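MRG701 (Oryza sativa, PDB 5IN1) probably recognises methylated histone tails through its chromodomain, as related MRG proteins do, and so takes part in the control of transcription. Local coordinates at residues 12-23 with 35-46. Numbering follows the deposited sequence.
Sequences YHGPLLYEAKVQ and HVHYLGWSKSWD
K21 and H37 form an antiparallel hydrogen-bonded pair: K21 N gives to H37 O at 2.9 Å, and H37 N returns a bond to K21 O at 3.0 Å. L39 N to E19 O and Q23 N to H35 O (2.7 Å) extend the hairpin pairing on either side. Q23, long enough to reach the partner strand, accepts from H35 ND1 with OE1 (2.7 Å), nearly in the imidazole plane, fixing that ring's rotation; NE2 gives to D46 OD2, whose place is less sure. H37 ND1 gives to D46 OD1 at 2.7 Å on the syn side, tying the loop back to the strand. A20, small and apolar, packs its CB against V36.

H13, its CG anti to the backbone N (chi1 -156°), enters an aromatic cluster: its edge meets the faces of Y38 and W45, while W41 CZ3 stands 3.4 Å over its own face. W41 also turns an edge to Y18. With an alanine here, a gap would probably open among Y38, W41 and W45. The cluster is consistent with the methyl-lysine cage of MRG chromodomains. Y38 OH bonds E47. Strand 16-28 lies between strands 31-38 and 8-13, while Y12 and L17 face helix 59-70.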
# COMPACT_ATOMS: atom_id res chain seq x y z
N TYR A 12 18.03 6.44 -8.27
CA TYR A 12 19.15 5.96 -9.06
C TYR A 12 18.76 5.86 -10.53
O TYR A 12 17.68 5.40 -10.87
CB TYR A 12 19.63 4.61 -8.56
CG TYR A 12 20.45 4.67 -7.30
CD1 TYR A 12 21.71 5.24 -7.32
CD2 TYR A 12 19.99 4.15 -6.10
CE1 TYR A 12 22.49 5.30 -6.18
CE2 TYR A 12 20.77 4.20 -4.96
CZ TYR A 12 22.02 4.77 -5.01
OH TYR A 12 22.82 4.84 -3.87
N HIS A 13 19.66 6.29 -11.39
CA HIS A 13 19.54 5.98 -12.81
C HIS A 13 20.96 5.73 -13.23
O HIS A 13 21.72 6.66 -13.47
CB HIS A 13 18.89 7.11 -13.61
CG HIS A 13 18.24 6.65 -14.87
ND1 HIS A 13 18.93 6.52 -16.05
CD2 HIS A 13 16.97 6.26 -15.13
CE1 HIS A 13 18.11 6.09 -16.99
NE2 HIS A 13 16.91 5.93 -16.46
N GLY A 14 21.37 4.47 -13.25
CA GLY A 14 22.79 4.20 -13.18
C GLY A 14 23.26 4.56 -11.78
O GLY A 14 22.45 4.70 -10.87
N PRO A 15 24.57 4.71 -11.60
CA PRO A 15 25.14 4.79 -10.25
C PRO A 15 24.96 6.13 -9.55
O PRO A 15 25.31 6.21 -8.37
CB PRO A 15 26.62 4.49 -10.49
CG PRO A 15 26.85 4.91 -11.90
CD PRO A 15 25.61 4.57 -12.64
N LEU A 16 24.42 7.14 -10.21
CA LEU A 16 24.23 8.43 -9.56
C LEU A 16 22.78 8.61 -9.15
O LEU A 16 21.88 7.98 -9.72
CB LEU A 16 24.67 9.60 -10.47
CG LEU A 16 26.12 9.56 -10.95
CD1 LEU A 16 26.39 10.72 -11.89
CD2 LEU A 16 27.05 9.64 -9.74
N LEU A 17 22.55 9.51 -8.20
CA LEU A 17 21.22 9.84 -7.74
C LEU A 17 20.68 11.11 -8.38
O LEU A 17 21.37 12.13 -8.40
CB LEU A 17 21.22 10.01 -6.22
CG LEU A 17 21.35 8.70 -5.43
CD1 LEU A 17 21.70 8.98 -3.99
CD2 LEU A 17 20.05 7.90 -5.54
N TYR A 18 19.43 11.06 -8.85
CA TYR A 18 18.79 12.20 -9.51
C TYR A 18 17.49 12.55 -8.80
O TYR A 18 16.76 11.67 -8.32
CB TYR A 18 18.49 11.88 -10.98
CG TYR A 18 19.73 11.52 -11.76
CD1 TYR A 18 20.45 12.48 -12.45
CD2 TYR A 18 20.21 10.21 -11.77
CE1 TYR A 18 21.61 12.15 -13.14
CE2 TYR A 18 21.37 9.87 -12.45
CZ TYR A 18 22.05 10.84 -13.13
OH TYR A 18 23.18 10.49 -13.81
N GLU A 19 17.18 13.84 -8.71
CA GLU A 19 15.89 14.19 -8.16
C GLU A 19 14.78 13.76 -9.12
O GLU A 19 14.91 13.90 -10.35
CB GLU A 19 15.80 15.69 -7.88
CG GLU A 19 14.65 15.99 -6.92
CD GLU A 19 14.59 17.44 -6.44
OE1 GLU A 19 15.15 18.33 -7.11
OE2 GLU A 19 13.97 17.66 -5.37
N ALA A 20 13.71 13.22 -8.55
CA ALA A 20 12.58 12.73 -9.32
C ALA A 20 11.31 13.06 -8.57
O ALA A 20 11.37 13.38 -7.38
CB ALA A 20 12.68 11.21 -9.55
N LYS A 21 10.18 12.97 -9.24
CA LYS A 21 8.91 13.12 -8.56
C LYS A 21 8.03 11.90 -8.81
O LYS A 21 7.97 11.34 -9.91
CB LYS A 21 8.20 14.39 -9.00
CG LYS A 21 7.86 14.42 -10.45
CD LYS A 21 7.10 15.70 -10.79
CE LYS A 21 7.07 15.93 -12.29
NZ LYS A 21 7.81 17.16 -12.68
N VAL A 22 7.33 11.49 -7.76
CA VAL A 22 6.40 10.38 -7.85
C VAL A 22 5.10 10.83 -8.51
O VAL A 22 4.45 11.75 -8.02
CB VAL A 22 6.11 9.80 -6.46
CG1 VAL A 22 5.06 8.68 -6.56
CG2 VAL A 22 7.38 9.30 -5.82
N GLN A 23 4.77 10.22 -9.64
CA GLN A 23 3.55 10.52 -10.39
C GLN A 23 2.39 9.67 -9.90
O GLN A 23 1.26 10.15 -9.83
CB GLN A 23 3.76 10.28 -11.89
CG GLN A 23 4.80 11.19 -12.53
CD GLN A 23 5.22 10.68 -13.89
OE1 GLN A 23 5.58 9.51 -14.05
NE2 GLN A 23 5.19 11.55 -14.89
N HIS A 35 5.61 5.28 -10.20
CA HIS A 35 5.88 5.77 -11.54
C HIS A 35 6.49 7.14 -11.34
O HIS A 35 5.86 8.02 -10.78
CB HIS A 35 4.61 5.85 -12.41
CG HIS A 35 4.88 5.80 -13.88
ND1 HIS A 35 5.07 6.93 -14.65
CD2 HIS A 35 4.99 4.75 -14.73
CE1 HIS A 35 5.28 6.58 -15.90
NE2 HIS A 35 5.23 5.26 -15.98
N VAL A 36 7.75 7.29 -11.76
CA VAL A 36 8.49 8.50 -11.47
C VAL A 36 8.89 9.24 -12.73
O VAL A 36 9.07 8.64 -13.79
CB VAL A 36 9.76 8.20 -10.63
CG1 VAL A 36 9.37 7.57 -9.28
CG2 VAL A 36 10.78 7.33 -11.40
N HIS A 37 9.00 10.56 -12.59
CA HIS A 37 9.56 11.43 -13.61
C HIS A 37 10.87 12.01 -13.08
O HIS A 37 10.90 12.52 -11.97
CB HIS A 37 8.58 12.56 -13.97
CG HIS A 37 9.19 13.61 -14.85
ND1 HIS A 37 9.53 13.37 -16.15
CD2 HIS A 37 9.57 14.89 -14.59
CE1 HIS A 37 10.08 14.45 -16.68
NE2 HIS A 37 10.11 15.39 -15.75
N TYR A 38 11.95 11.90 -13.86
CA TYR A 38 13.24 12.43 -13.47
C TYR A 38 13.28 13.91 -13.81
O TYR A 38 13.04 14.27 -14.96
CB TYR A 38 14.38 11.66 -14.16
CG TYR A 38 14.38 10.18 -13.80
CD1 TYR A 38 15.16 9.71 -12.75
CD2 TYR A 38 13.59 9.27 -14.50
CE1 TYR A 38 15.15 8.35 -12.41
CE2 TYR A 38 13.59 7.92 -14.17
CZ TYR A 38 14.35 7.48 -13.12
OH TYR A 38 14.33 6.13 -12.80
N LEU A 39 13.53 14.76 -12.82
CA LEU A 39 13.35 16.20 -13.04
C LEU A 39 14.37 16.71 -14.07
O LEU A 39 15.58 16.47 -13.94
CB LEU A 39 13.49 17.00 -11.75
CG LEU A 39 12.53 16.60 -10.63
CD1 LEU A 39 12.56 17.63 -9.52
CD2 LEU A 39 11.11 16.40 -11.16
N GLY A 40 13.86 17.42 -15.07
CA GLY A 40 14.69 17.95 -16.14
C GLY A 40 14.96 16.97 -17.28
O GLY A 40 15.59 17.36 -18.27
N TRP A 41 14.49 15.73 -17.15
CA TRP A 41 14.70 14.72 -18.18
C TRP A 41 13.49 14.57 -19.08
O TRP A 41 12.40 15.01 -18.72
CB TRP A 41 15.01 13.35 -17.56
CG TRP A 41 16.39 13.19 -17.03
CD1 TRP A 41 17.28 14.19 -16.72
CD2 TRP A 41 17.06 11.96 -16.76
NE1 TRP A 41 18.45 13.64 -16.27
CE2 TRP A 41 18.35 12.27 -16.29
CE3 TRP A 41 16.71 10.61 -16.91
CZ2 TRP A 41 19.27 11.30 -15.92
CZ3 TRP A 41 17.63 9.65 -16.55
CH2 TRP A 41 18.90 10.00 -16.07
N SER A 42 13.69 13.95 -20.24
CA SER A 42 12.59 13.62 -21.14
C SER A 42 11.54 12.76 -20.45
O SER A 42 11.87 11.91 -19.63
CB SER A 42 13.13 12.87 -22.37
OG SER A 42 12.08 12.37 -23.17
N LYS A 43 10.28 12.97 -20.80
CA LYS A 43 9.19 12.12 -20.33
C LYS A 43 9.36 10.68 -20.80
O LYS A 43 8.80 9.77 -20.19
CB LYS A 43 7.83 12.67 -20.79
CG LYS A 43 7.52 14.08 -20.34
CD LYS A 43 7.56 14.24 -18.81
CE LYS A 43 6.36 13.59 -18.12
NZ LYS A 43 6.36 13.83 -16.66
N SER A 44 10.12 10.47 -21.87
CA SER A 44 10.49 9.12 -22.33
C SER A 44 11.08 8.26 -21.22
O SER A 44 10.93 7.04 -21.25
CB SER A 44 11.49 9.19 -23.48
OG SER A 44 10.87 9.67 -24.67
N TRP A 45 11.75 8.88 -20.25
CA TRP A 45 12.38 8.11 -19.19
C TRP A 45 11.45 7.83 -18.00
O TRP A 45 11.84 7.08 -17.11
CB TRP A 45 13.65 8.81 -18.69
CG TRP A 45 14.84 8.70 -19.62
CD1 TRP A 45 15.38 9.71 -20.36
CD2 TRP A 45 15.62 7.54 -19.89
NE1 TRP A 45 16.46 9.25 -21.07
CE2 TRP A 45 16.62 7.91 -20.81
CE3 TRP A 45 15.58 6.21 -19.45
CZ2 TRP A 45 17.58 7.01 -21.29
CZ3 TRP A 45 16.53 5.32 -19.94
CH2 TRP A 45 17.51 5.73 -20.85
N ASP A 46 10.23 8.38 -18.00
CA ASP A 46 9.27 8.09 -16.93
C ASP A 46 9.05 6.58 -16.84
O ASP A 46 8.88 5.93 -17.87
CB ASP A 46 7.94 8.78 -17.17
CG ASP A 46 8.02 10.29 -17.11
OD1 ASP A 46 9.12 10.87 -16.94
OD2 ASP A 46 6.95 10.91 -17.26